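Reticulocyte binding protein (Streptococcus agalactiae COH1, PDB 3FAW) is a cell-wall-anchored streptococcal pullulanase that probably hydrolyses alpha-1,6-glucosidic branch linkages in pullulan, glycogen and related alpha-glucans. Local coordinates at residues P219-L224 with A239-V244; S320-N325 with T395-L400; N550-P555 with E714-V719; S703-R708 with I742-D747. All blocks are in the same frame, centred on the assembly; numbering follows the deposited sequence.

Contact 1. Residues P219-L224 with A239-V244; sequences PYAKSL and AKAAFV
Leu224 and Ala241 face each other in a single beta bridge, their CA atoms 4.4 Å apart, and the amide N of Ala242 donates to the carbonyl O of Ser223 over 2.9 Å. That bond is bent, with an N-H...O angle of 132°. Just beside it, Leu224 CA lies 3.2 Å from Lys240 O in a CA-H...O contact, and a water carries the pairing further by accepting from Lys222 N and donating to Ala242 O. Mostly small side chains line the pairing. Ala221 CB meets Ala241 CB at 3.6 Å, methyl to methyl, while Leu224 reaches along the partner chain so that CD1 packs on Ala239 CB and CD2 lies against Ala241 CA. At the other end Val244 CG2 fits against both Lys222 CB and Ser223 CB, each 3.8 Å away. The Lys222 chain, bent at its second and fourth torsions, curls back to put NZ 2.6 Å from Tyr220 O. Ser223 OG is hydrogen-bonded to Pro365 O. The short strand 241-242 pairs antiparallel with strand 202-209 in the sheet of the CBM48-like domain. Both segments pack toward helix 367-381, Val244 on Ile369 and Ser223 and Leu224 on Arg368, while Lys222 touches Tyr444 of helix 432-449.

Contact 2. Residues S320-N325 with T395-L400; sequences SYFYVN and TAKTYL
In the catalytic TIM barrel two excursions at the C-terminal ends of neighbouring parallel strands meet here: residues 320-325 follow strand 312-315, and residues 395-400 follow strand 385-390 and lead into the short helix 399-402. Phe322 is central to the contact. Its CB presses on Ala396 CB at 3.4 Å, and its ring receives Lys397 over one face, with CG 4.3 Å from the ring centroid and only 10° off the ring normal, a CH-pi contact. Placing CG anti to the backbone N (chi1 -171°) sends the Phe322 ring toward the 395-400 segment, and the lysine chain crosses it at about a right angle. Tyr399 OH comes within 3.6 Å of Phe322 CZ; the same hydroxyl is hydrogen-bonded to Lys237 O. Successive carbons of Lys397 serve two rings, CG over the centre of Phe322 and CB over a face of Tyr399, toward its rim. On the first segment, Tyr323 sits at the centre of an inverse gamma turn and is the more exposed of the two aromatic neighbours, with Phe322 CD2 over one face of its ring, toward the rim. Trp227 meets the Phe322 ring and donates through NE1 to Phe322 O, so the backbone and the ring of this residue are held by the same indole. After its bend at chi2 (-67°), the lysine chain runs extended to the tyrosine, where Lys397 NZ donates to Tyr323 OH across 3.0 Å.

Contact 3. Residues N550-P555 with E714-V719; sequences NIKAQP and EIDREV
With CG beside the backbone N and a bend at chi3 (-65°), the Lys552 chain passes over Ile715 and turns its ammonium onto Asp716; Gln554, extended beyond CG, brings its amide to the same carboxylate. Both converge on a single oxygen. Lys552 NZ lies 2.8 Å from Asp716 OD1 in a salt bridge, arriving on the anti side, and Gln554 NE2 donates to that OD1 over 2.9 Å from the syn side. The hydrogen bond from the Gln554 amide is nearly straight, with an N-H...O angle of 169°, and OD1 lies almost in the amide plane, although the amide and carboxylate planes stand 89° apart. The two donors approach OD1 from opposite faces of the carboxylate plane, a grip that restricts rotation of the group. Asp716 OD2 has its own cation, Lys712, so both oxygens engage positive charge, which would be expected to favour the ionised form.

The contact joins two helix ends. Helix 544-551 of the catalytic domain closes in a Schellman motif, with positive phi at Ala553 between Lys552 and Gln554, and both of these side chains point to the last turn of helix 712-718. Beneath the polar cluster Lys552 CB and CG each lie 3.6 Å from Ile715 CG2, the two side chains sliding past each other in opposite directions. Val719 CG1 flanks Lys552 CG more loosely, at 4.1 Å. A water accepts from Lys552 NZ at 3.0 Å and donates to Val719 O at 2.6 Å, linking the ammonium to the backbone just after the helix.

Contact 4. Residues S703-R708 with I742-D747; sequences STDAFR and IDSKGD
An ST turn at Thr704 leads into the 3-10 segment 705-707 and meets a type I beta turn, Asp743 to Gly746, which connects strands 736-742 and 748-754 of the C-terminal beta domain. The close-packed part is centred on Asp743 and Ala706, whose CB atoms lie 3.7 Å apart and whose backbones approach to 4.1 Å between CA atoms. Thr704 OG1 works in two directions there: it accepts from Ala706 N and donates to Asp743 OD2 at 2.9 Å, reaching the carboxylate on its anti side. The other oxygen of Asp743, OD1, turns back into its own turn, where Lys745 N and Gly746 N make weak bonds to it. Tyr749 of strand 748-754 lies against both Thr704 and Ala706.

Toward solvent the contact thins to the exposed Ser744. Asp705 spans this side, its CG set between backbone N and carbonyl carbon (chi1 64°) so that both oxygens face the turn. Each uses its syn lone pair: Asp705 OD1 accepts from Ser744 N at 3.0 Å, and Asp705 OD2 accepts from Ser744 OG at 2.7 Å.

The contacts form two pairs on opposite sides of the chain's centre. Contacts 1 and 2, centres 14 Å apart, touch where Leu224 CD1 packs on Ser320 OG and join loops on the CBM48 side of the barrel. Contacts 3 and 4, 13 Å apart, meet between Glu718 O and Ile742 CG1; their segments alternate along the chain, and both involve the region of helix 712-718, contact 3 its last turn and contact 4 the loop before it. Contact 1, the most buried, relies on backbone pairing and small apolar groups. Contact 2, partly buried, is aromatic and aliphatic with one polar tip. Contacts 3 and 4, also partly buried, depend on carboxylates.

Contact 1. Residues P219-L224 with A239-V244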
loop_
_atom_site.group_PDB
_atom_site.type_symbol
_atom_site.label_atom_id
_atom_site.label_comp_id
_atom_site.label_asym_id
_atom_site.label_seq_id
_atom_site.Cartn_x
_atom_site.Cartn_y
_atom_site.Cartn_z
ATOM N N PRO A 219 -3.822 8.535 18.654
ATOM C CA PRO A 219 -3.620 8.316 17.219
ATOM C C PRO A 219 -2.431 9.077 16.619
ATOM O O PRO A 219 -1.908 8.656 15.598
ATOM C CB PRO A 219 -4.948 8.765 16.584
ATOM C CG PRO A 219 -5.650 9.546 17.602
ATOM C CD PRO A 219 -5.118 9.172 18.948
ATOM N N TYR A 220 -2.016 10.170 17.262
ATOM C CA TYR A 220 -0.871 10.973 16.824
ATOM C C TYR A 220 0.431 10.608 17.543
ATOM O O TYR A 220 1.394 11.370 17.502
ATOM C CB TYR A 220 -1.178 12.467 17.011
ATOM C CG TYR A 220 -2.022 13.032 15.901
ATOM C CD1 TYR A 220 -3.364 12.682 15.785
ATOM C CD2 TYR A 220 -1.482 13.897 14.953
ATOM C CE1 TYR A 220 -4.147 13.180 14.765
ATOM C CE2 TYR A 220 -2.262 14.404 13.922
ATOM C CZ TYR A 220 -3.597 14.039 13.838
ATOM O OH TYR A 220 -4.397 14.523 12.837
ATOM N N ALA A 221 0.457 9.443 18.186
ATOM C CA ALA A 221 1.659 8.924 18.843
ATOM C C ALA A 221 2.815 8.732 17.852
ATOM O O ALA A 221 2.641 8.109 16.801
ATOM C CB ALA A 221 1.344 7.597 19.550
ATOM N N LYS A 222 3.985 9.268 18.199
ATOM C CA LYS A 222 5.166 9.217 17.335
ATOM C C LYS A 222 6.036 7.986 17.591
ATOM O O LYS A 222 6.907 7.662 16.784
ATOM C CB LYS A 222 6.005 10.492 17.504
ATOM C CG LYS A 222 5.243 11.800 17.236
ATOM C CD LYS A 222 4.650 11.858 15.827
ATOM C CE LYS A 222 3.908 13.161 15.581
ATOM N NZ LYS A 222 2.715 13.304 16.466
ATOM N N SER A 223 5.820 7.323 18.724
ATOM C CA SER A 223 6.414 6.009 18.984
ATOM C C SER A 223 5.594 5.261 20.036
ATOM O O SER A 223 4.595 5.785 20.544
ATOM C CB SER A 223 7.885 6.126 19.416
ATOM O OG SER A 223 8.552 4.869 19.311
ATOM N N LEU A 224 6.012 4.033 20.339
ATOM C CA LEU A 224 5.258 3.138 21.212
ATOM C C LEU A 224 6.171 2.279 22.081
ATOM O O LEU A 224 7.356 2.114 21.784
ATOM C CB LEU A 224 4.380 2.193 20.383
ATOM C CG LEU A 224 3.430 2.751 19.317
ATOM C CD1 LEU A 224 2.943 1.618 18.425
ATOM C CD2 LEU A 224 2.251 3.494 19.944
ATOM N N ALA A 239 -1.351 -1.076 22.094
ATOM C CA ALA A 239 -0.004 -0.681 22.481
ATOM C C ALA A 239 -0.104 0.642 23.240
ATOM O O ALA A 239 -1.138 1.318 23.199
ATOM C CB ALA A 239 0.889 -0.535 21.252
ATOM N N LYS A 240 0.964 0.997 23.947
ATOM C CA LYS A 240 1.012 2.250 24.681
ATOM C C LYS A 240 1.851 3.259 23.902
ATOM O O LYS A 240 2.887 2.907 23.333
ATOM C CB LYS A 240 1.599 2.027 26.079
ATOM C CG LYS A 240 0.829 1.031 26.933
ATOM C CD LYS A 240 1.461 0.879 28.314
ATOM C CE LYS A 240 0.798 -0.225 29.127
ATOM N NZ LYS A 240 1.190 -1.594 28.649
ATOM N N ALA A 241 1.399 4.509 23.867
ATOM C CA ALA A 241 2.160 5.574 23.207
ATOM C C ALA A 241 3.435 5.888 23.991
ATOM O O ALA A 241 3.547 5.541 25.166
ATOM C CB ALA A 241 1.308 6.821 23.048
ATOM N N ALA A 242 4.396 6.531 23.335
ATOM C CA ALA A 242 5.673 6.871 23.970
ATOM C C ALA A 242 5.989 8.345 23.774
ATOM O O ALA A 242 5.652 8.926 22.737
ATOM C CB ALA A 242 6.799 6.015 23.399
ATOM N N PHE A 243 6.636 8.945 24.771
ATOM C CA PHE A 243 7.104 10.325 24.661
ATOM C C PHE A 243 8.477 10.332 23.993
ATOM O O PHE A 243 9.450 9.847 24.570
ATOM C CB PHE A 243 7.177 11.008 26.035
ATOM C CG PHE A 243 5.848 11.110 26.739
ATOM C CD1 PHE A 243 4.771 11.736 26.134
ATOM C CD2 PHE A 243 5.683 10.597 28.018
ATOM C CE1 PHE A 243 3.549 11.836 26.783
ATOM C CE2 PHE A 243 4.459 10.689 28.672
ATOM C CZ PHE A 243 3.394 11.311 28.054
ATOM N N VAL A 244 8.534 10.860 22.769
ATOM C CA VAL A 244 9.781 10.975 22.012
ATOM C C VAL A 244 9.900 12.314 21.278
ATOM O O VAL A 244 8.910 13.032 21.089
ATOM C CB VAL A 244 9.935 9.828 20.971
ATOM C CG1 VAL A 244 10.141 8.491 21.668
ATOM C CG2 VAL A 244 8.729 9.778 20.024
HETATM O O HOH W 1 4.394 10.623 21.024
#

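Contact 2. Residues S320-N325 with T395-L400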
loop_
_atom_site.group_PDB
_atom_site.type_symbol
_atom_site.label_atom_id
_atom_site.label_comp_id
_atom_site.label_asym_id
_atom_site.label_seq_id
_atom_site.Cartn_x
_atom_site.Cartn_y
_atom_site.Cartn_z
ATOM N N SER A 320 3.191 0.813 12.749
ATOM C CA SER A 320 2.811 -0.200 13.729
ATOM C C SER A 320 1.608 -1.011 13.272
ATOM O O SER A 320 0.580 -0.450 12.909
ATOM C CB SER A 320 2.496 0.431 15.088
ATOM O OG SER A 320 2.037 -0.557 16.003
ATOM N N TYR A 321 1.768 -2.332 13.279
ATOM C CA TYR A 321 0.667 -3.260 13.017
ATOM C C TYR A 321 0.407 -4.135 14.239
ATOM O O TYR A 321 1.286 -4.316 15.084
ATOM C CB TYR A 321 0.924 -4.106 11.763
ATOM C CG TYR A 321 2.270 -4.802 11.681
ATOM C CD1 TYR A 321 2.451 -6.084 12.209
ATOM C CD2 TYR A 321 3.349 -4.199 11.038
ATOM C CE1 TYR A 321 3.678 -6.736 12.117
ATOM C CE2 TYR A 321 4.583 -4.849 10.935
ATOM C CZ TYR A 321 4.739 -6.115 11.478
ATOM O OH TYR A 321 5.951 -6.762 11.379
ATOM N N PHE A 322 -0.807 -4.675 14.311
ATOM C CA PHE A 322 -1.365 -5.194 15.564
ATOM C C PHE A 322 -0.962 -6.635 15.889
ATOM O O PHE A 322 -0.457 -6.913 16.981
ATOM C CB PHE A 322 -2.898 -5.071 15.527
ATOM C CG PHE A 322 -3.576 -5.383 16.840
ATOM C CD1 PHE A 322 -3.807 -4.379 17.772
ATOM C CD2 PHE A 322 -4.000 -6.678 17.133
ATOM C CE1 PHE A 322 -4.439 -4.661 18.983
ATOM C CE2 PHE A 322 -4.634 -6.972 18.337
ATOM C CZ PHE A 322 -4.854 -5.963 19.263
ATOM N N TYR A 323 -1.196 -7.553 14.957
ATOM C CA TYR A 323 -0.968 -8.979 15.216
ATOM C C TYR A 323 0.516 -9.333 15.109
ATOM O O TYR A 323 1.005 -9.708 14.041
ATOM C CB TYR A 323 -1.798 -9.839 14.267
ATOM C CG TYR A 323 -3.287 -9.646 14.427
ATOM C CD1 TYR A 323 -4.036 -9.023 13.434
ATOM C CD2 TYR A 323 -3.950 -10.086 15.571
ATOM C CE1 TYR A 323 -5.407 -8.844 13.566
ATOM C CE2 TYR A 323 -5.329 -9.911 15.715
ATOM C CZ TYR A 323 -6.045 -9.286 14.706
ATOM O OH TYR A 323 -7.402 -9.103 14.829
ATOM N N VAL A 324 1.219 -9.203 16.230
ATOM C CA VAL A 324 2.664 -9.417 16.276
ATOM C C VAL A 324 3.180 -9.484 17.720
ATOM O O VAL A 324 2.576 -8.917 18.636
ATOM C CB VAL A 324 3.419 -8.281 15.537
ATOM C CG1 VAL A 324 3.353 -6.982 16.337
ATOM C CG2 VAL A 324 4.870 -8.670 15.261
ATOM N N ASN A 325 4.295 -10.189 17.900
ATOM C CA ASN A 325 5.078 -10.160 19.131
ATOM C C ASN A 325 6.462 -9.651 18.774
ATOM O O ASN A 325 7.285 -10.385 18.219
ATOM C CB ASN A 325 5.179 -11.547 19.775
ATOM C CG ASN A 325 6.005 -11.545 21.065
ATOM O OD1 ASN A 325 6.429 -10.496 21.554
ATOM N ND2 ASN A 325 6.224 -12.729 21.621
ATOM N N THR A 395 -8.231 -0.208 9.797
ATOM C CA THR A 395 -7.460 -0.412 11.014
ATOM C C THR A 395 -7.618 -1.867 11.435
ATOM O O THR A 395 -8.517 -2.552 10.958
ATOM C CB THR A 395 -7.969 0.503 12.145
ATOM O OG1 THR A 395 -9.288 0.107 12.540
ATOM C CG2 THR A 395 -8.003 1.960 11.682
ATOM N N ALA A 396 -6.748 -2.335 12.327
ATOM C CA ALA A 396 -6.782 -3.725 12.790
ATOM C C ALA A 396 -8.026 -4.022 13.621
ATOM O O ALA A 396 -8.582 -5.114 13.543
ATOM C CB ALA A 396 -5.522 -4.044 13.604
ATOM N N LYS A 397 -8.444 -3.045 14.423
ATOM C CA LYS A 397 -9.567 -3.203 15.341
ATOM C C LYS A 397 -10.412 -1.945 15.323
ATOM O O LYS A 397 -9.885 -0.849 15.482
ATOM C CB LYS A 397 -9.064 -3.441 16.774
ATOM C CG LYS A 397 -8.261 -4.715 16.973
ATOM C CD LYS A 397 -9.118 -5.954 16.796
ATOM C CE LYS A 397 -8.370 -7.209 17.198
ATOM N NZ LYS A 397 -9.225 -8.426 17.076
ATOM N N THR A 398 -11.723 -2.105 15.150
ATOM C CA THR A 398 -12.648 -0.970 15.097
ATOM C C THR A 398 -12.543 -0.088 16.346
ATOM O O THR A 398 -12.665 1.132 16.258
ATOM C CB THR A 398 -14.113 -1.454 14.914
ATOM O OG1 THR A 398 -14.217 -2.205 13.698
ATOM C CG2 THR A 398 -15.090 -0.282 14.873
ATOM N N TYR A 399 -12.289 -0.700 17.503
ATOM C CA TYR A 399 -12.200 0.047 18.758
ATOM C C TYR A 399 -11.039 1.062 18.826
ATOM O O TYR A 399 -11.121 2.036 19.573
ATOM C CB TYR A 399 -12.198 -0.897 19.977
ATOM C CG TYR A 399 -11.016 -1.843 20.119
ATOM C CD1 TYR A 399 -9.733 -1.366 20.398
ATOM C CD2 TYR A 399 -11.195 -3.221 20.030
ATOM C CE1 TYR A 399 -8.659 -2.235 20.552
ATOM C CE2 TYR A 399 -10.129 -4.099 20.187
ATOM C CZ TYR A 399 -8.862 -3.598 20.445
ATOM O OH TYR A 399 -7.810 -4.465 20.600
ATOM N N LEU A 400 -9.980 0.845 18.045
ATOM C CA LEU A 400 -8.810 1.735 18.044
ATOM C C LEU A 400 -9.186 3.214 17.971
ATOM O O LEU A 400 -8.620 4.042 18.688
ATOM C CB LEU A 400 -7.858 1.391 16.884
ATOM C CG LEU A 400 -6.873 0.255 17.155
ATOM C CD1 LEU A 400 -6.285 -0.312 15.859
ATOM C CD2 LEU A 400 -5.761 0.746 18.094
#

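Contact 3. Residues N550-P555 with E714-V719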
loop_
_atom_site.group_PDB
_atom_site.type_symbol
_atom_site.label_atom_id
_atom_site.label_comp_id
_atom_site.label_asym_id
_atom_site.label_seq_id
_atom_site.Cartn_x
_atom_site.Cartn_y
_atom_site.Cartn_z
ATOM N N ASN A 550 -1.224 -1.747 -24.081
ATOM C CA ASN A 550 -0.655 -1.857 -22.726
ATOM C C ASN A 550 0.805 -1.395 -22.688
ATOM O O ASN A 550 1.189 -0.608 -21.822
ATOM C CB ASN A 550 -0.776 -3.283 -22.174
ATOM C CG ASN A 550 -2.096 -3.532 -21.465
ATOM O OD1 ASN A 550 -2.800 -4.502 -21.755
ATOM N ND2 ASN A 550 -2.434 -2.660 -20.522
ATOM N N ILE A 551 1.599 -1.860 -23.652
ATOM C CA ILE A 551 2.992 -1.408 -23.815
ATOM C C ILE A 551 3.104 0.121 -23.936
ATOM O O ILE A 551 4.091 0.703 -23.484
ATOM C CB ILE A 551 3.674 -2.085 -25.038
ATOM C CG1 ILE A 551 3.837 -3.588 -24.796
ATOM C CG2 ILE A 551 5.045 -1.485 -25.307
ATOM C CD1 ILE A 551 4.110 -4.371 -26.058
ATOM N N LYS A 552 2.097 0.761 -24.535
ATOM C CA LYS A 552 2.017 2.238 -24.616
ATOM C C LYS A 552 1.431 2.917 -23.363
ATOM O O LYS A 552 1.246 4.138 -23.349
ATOM C CB LYS A 552 1.191 2.666 -25.844
ATOM C CG LYS A 552 1.869 2.420 -27.188
ATOM C CD LYS A 552 1.203 3.180 -28.331
ATOM C CE LYS A 552 -0.226 2.711 -28.600
ATOM N NZ LYS A 552 -0.860 3.504 -29.696
ATOM N N ALA A 553 1.151 2.134 -22.318
ATOM C CA ALA A 553 0.524 2.627 -21.087
ATOM C C ALA A 553 -0.918 3.064 -21.342
ATOM O O ALA A 553 -1.373 4.088 -20.828
ATOM C CB ALA A 553 1.341 3.772 -20.465
ATOM N N GLN A 554 -1.625 2.277 -22.144
ATOM C CA GLN A 554 -3.028 2.516 -22.442
ATOM C C GLN A 554 -3.829 1.240 -22.177
ATOM O O GLN A 554 -4.285 0.582 -23.113
ATOM C CB GLN A 554 -3.184 2.979 -23.889
ATOM C CG GLN A 554 -2.475 4.300 -24.168
ATOM C CD GLN A 554 -2.370 4.628 -25.638
ATOM O OE1 GLN A 554 -3.202 3.994 -26.452
ATOM N NE2 GLN A 554 -1.538 5.441 -26.038
ATOM N N PRO A 555 -3.989 0.876 -20.891
ATOM C CA PRO A 555 -4.748 -0.324 -20.531
ATOM C C PRO A 555 -6.194 -0.297 -21.012
ATOM O O PRO A 555 -6.784 0.767 -21.137
ATOM C CB PRO A 555 -4.697 -0.329 -18.995
ATOM C CG PRO A 555 -4.366 1.073 -18.618
ATOM C CD PRO A 555 -3.466 1.559 -19.694
ATOM N N GLU A 714 2.878 11.971 -27.724
ATOM C CA GLU A 714 4.140 11.571 -28.354
ATOM C C GLU A 714 4.324 10.052 -28.381
ATOM O O GLU A 714 5.011 9.529 -29.262
ATOM C CB GLU A 714 5.342 12.280 -27.707
ATOM C CG GLU A 714 5.755 11.800 -26.325
ATOM C CD GLU A 714 6.766 12.737 -25.655
ATOM O OE1 GLU A 714 7.247 13.691 -26.314
ATOM O OE2 GLU A 714 7.082 12.520 -24.465
ATOM N N ILE A 715 3.708 9.348 -27.431
ATOM C CA ILE A 715 3.726 7.887 -27.428
ATOM C C ILE A 715 3.030 7.314 -28.671
ATOM O O ILE A 715 3.584 6.442 -29.345
ATOM C CB ILE A 715 3.113 7.304 -26.121
ATOM C CG1 ILE A 715 4.105 7.457 -24.964
ATOM C CG2 ILE A 715 2.769 5.834 -26.291
ATOM C CD1 ILE A 715 3.495 7.263 -23.592
ATOM N N ASP A 716 1.833 7.807 -28.983
ATOM C CA ASP A 716 1.102 7.348 -30.178
ATOM C C ASP A 716 1.824 7.691 -31.487
ATOM O O ASP A 716 1.689 6.969 -32.481
ATOM C CB ASP A 716 -0.316 7.934 -30.219
ATOM C CG ASP A 716 -1.245 7.310 -29.192
ATOM O OD1 ASP A 716 -1.023 6.154 -28.785
ATOM O OD2 ASP A 716 -2.216 7.981 -28.794
ATOM N N ARG A 717 2.581 8.786 -31.478
ATOM C CA ARG A 717 3.305 9.250 -32.664
ATOM C C ARG A 717 4.685 8.629 -32.834
ATOM O O ARG A 717 5.215 8.614 -33.944
ATOM C CB ARG A 717 3.475 10.768 -32.612
ATOM C CG ARG A 717 2.197 11.535 -32.847
ATOM C CD ARG A 717 2.336 12.954 -32.361
ATOM N NE ARG A 717 1.196 13.774 -32.755
ATOM C CZ ARG A 717 0.895 14.955 -32.220
ATOM N NH1 ARG A 717 1.646 15.469 -31.249
ATOM N NH2 ARG A 717 -0.168 15.624 -32.657
ATOM N N GLU A 718 5.276 8.149 -31.741
ATOM C CA GLU A 718 6.672 7.695 -31.758
ATOM C C GLU A 718 6.873 6.226 -31.386
ATOM O O GLU A 718 7.970 5.695 -31.571
ATOM C CB GLU A 718 7.519 8.585 -30.845
ATOM C CG GLU A 718 7.549 10.049 -31.286
ATOM C CD GLU A 718 7.973 11.012 -30.189
ATOM O OE1 GLU A 718 8.458 10.559 -29.128
ATOM O OE2 GLU A 718 7.813 12.237 -30.393
ATOM N N VAL A 719 5.830 5.580 -30.860
ATOM C CA VAL A 719 5.865 4.147 -30.579
ATOM C C VAL A 719 4.888 3.440 -31.517
ATOM O O VAL A 719 3.688 3.721 -31.494
ATOM C CB VAL A 719 5.509 3.841 -29.112
ATOM C CG1 VAL A 719 5.627 2.345 -28.836
ATOM C CG2 VAL A 719 6.413 4.633 -28.167
HETATM O O HOH W 2 1.127 3.747 -31.900
HETATM O O HOH W 3 -3.826 5.590 -28.531
#

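Contact 4. Residues S703-R708 with I742-D747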
loop_
_atom_site.group_PDB
_atom_site.type_symbol
_atom_site.label_atom_id
_atom_site.label_comp_id
_atom_site.label_asym_id
_atom_site.label_seq_id
_atom_site.Cartn_x
_atom_site.Cartn_y
_atom_site.Cartn_z
ATOM N N SER A 703 18.797 4.297 -19.715
ATOM C CA SER A 703 19.750 4.868 -20.666
ATOM C C SER A 703 19.097 5.759 -21.728
ATOM O O SER A 703 19.793 6.525 -22.390
ATOM C CB SER A 703 20.544 3.754 -21.358
ATOM O OG SER A 703 19.747 3.056 -22.302
ATOM N N THR A 704 17.779 5.656 -21.898
ATOM C CA THR A 704 17.093 6.365 -22.984
ATOM C C THR A 704 15.622 6.643 -22.669
ATOM O O THR A 704 14.901 5.761 -22.193
ATOM C CB THR A 704 17.179 5.558 -24.307
ATOM O OG1 THR A 704 16.377 6.185 -25.316
ATOM C CG2 THR A 704 16.694 4.129 -24.105
ATOM N N ASP A 705 15.176 7.863 -22.971
ATOM C CA ASP A 705 13.770 8.242 -22.779
ATOM C C ASP A 705 12.816 7.643 -23.826
ATOM O O ASP A 705 11.610 7.916 -23.792
ATOM C CB ASP A 705 13.607 9.769 -22.684
ATOM C CG ASP A 705 13.997 10.501 -23.964
ATOM O OD1 ASP A 705 13.717 10.001 -25.073
ATOM O OD2 ASP A 705 14.569 11.606 -23.849
ATOM N N ALA A 706 13.346 6.828 -24.741
ATOM C CA ALA A 706 12.512 6.033 -25.648
ATOM C C ALA A 706 11.509 5.157 -24.893
ATOM O O ALA A 706 10.419 4.893 -25.396
ATOM C CB ALA A 706 13.378 5.162 -26.547
ATOM N N PHE A 707 11.887 4.702 -23.700
ATOM C CA PHE A 707 11.024 3.846 -22.881
ATOM C C PHE A 707 10.303 4.627 -21.769
ATOM O O PHE A 707 9.598 4.034 -20.951
ATOM C CB PHE A 707 11.850 2.712 -22.260
ATOM C CG PHE A 707 12.569 1.851 -23.273
ATOM C CD1 PHE A 707 11.855 1.082 -24.185
ATOM C CD2 PHE A 707 13.960 1.796 -23.301
ATOM C CE1 PHE A 707 12.512 0.285 -25.119
ATOM C CE2 PHE A 707 14.626 0.999 -24.230
ATOM C CZ PHE A 707 13.904 0.244 -25.138
ATOM N N ARG A 708 10.475 5.952 -21.755
ATOM C CA ARG A 708 10.023 6.799 -20.647
ATOM C C ARG A 708 9.479 8.134 -21.154
ATOM O O ARG A 708 9.897 9.197 -20.683
ATOM C CB ARG A 708 11.189 7.079 -19.698
ATOM C CG ARG A 708 11.739 5.872 -18.954
ATOM C CD ARG A 708 13.244 5.943 -18.874
ATOM N NE ARG A 708 13.693 7.261 -18.438
ATOM C CZ ARG A 708 14.881 7.795 -18.706
ATOM N NH1 ARG A 708 15.788 7.139 -19.418
ATOM N NH2 ARG A 708 15.165 9.002 -18.252
ATOM N N ILE A 742 11.323 5.539 -30.434
ATOM C CA ILE A 742 12.381 6.479 -30.799
ATOM C C ILE A 742 12.544 7.462 -29.646
ATOM O O ILE A 742 11.552 7.879 -29.046
ATOM C CB ILE A 742 12.025 7.272 -32.086
ATOM C CG1 ILE A 742 11.398 6.354 -33.146
ATOM C CG2 ILE A 742 13.261 7.969 -32.639
ATOM C CD1 ILE A 742 10.944 7.075 -34.405
ATOM N N ASP A 743 13.781 7.828 -29.322
ATOM C CA ASP A 743 14.013 8.775 -28.228
ATOM C C ASP A 743 14.209 10.202 -28.746
ATOM O O ASP A 743 14.197 10.440 -29.959
ATOM C CB ASP A 743 15.166 8.311 -27.320
ATOM C CG ASP A 743 16.534 8.450 -27.954
ATOM O OD1 ASP A 743 16.644 8.948 -29.093
ATOM O OD2 ASP A 743 17.516 8.052 -27.289
ATOM N N SER A 744 14.378 11.141 -27.817
ATOM C CA SER A 744 14.511 12.566 -28.139
ATOM C C SER A 744 15.724 12.898 -29.021
ATOM O O SER A 744 15.725 13.914 -29.713
ATOM C CB SER A 744 14.561 13.393 -26.848
ATOM O OG SER A 744 15.570 12.916 -25.972
ATOM N N LYS A 745 16.746 12.047 -28.989
ATOM C CA LYS A 745 17.908 12.198 -29.872
ATOM C C LYS A 745 17.656 11.529 -31.223
ATOM O O LYS A 745 18.366 11.795 -32.196
ATOM C CB LYS A 745 19.150 11.562 -29.256
ATOM C CG LYS A 745 19.426 11.901 -27.796
ATOM C CD LYS A 745 20.615 11.103 -27.240
ATOM C CE LYS A 745 21.639 10.700 -28.316
ATOM N NZ LYS A 745 22.827 10.000 -27.739
ATOM N N GLY A 746 16.667 10.627 -31.245
ATOM C CA GLY A 746 16.239 9.884 -32.435
ATOM C C GLY A 746 17.356 9.010 -33.046
ATOM O O GLY A 746 17.318 8.727 -34.249
ATOM N N ASP A 747 18.244 8.434 -32.225
ATOM C CA ASP A 747 18.148 6.992 -31.765
ATOM C C ASP A 747 16.837 6.195 -31.768
ATOM O O ASP A 747 15.850 6.576 -31.139
ATOM C CB ASP A 747 18.894 6.796 -30.436
ATOM C CG ASP A 747 20.345 7.250 -30.508
ATOM O OD1 ASP A 747 20.759 7.789 -31.560
ATOM O OD2 ASP A 747 21.069 7.073 -29.506
#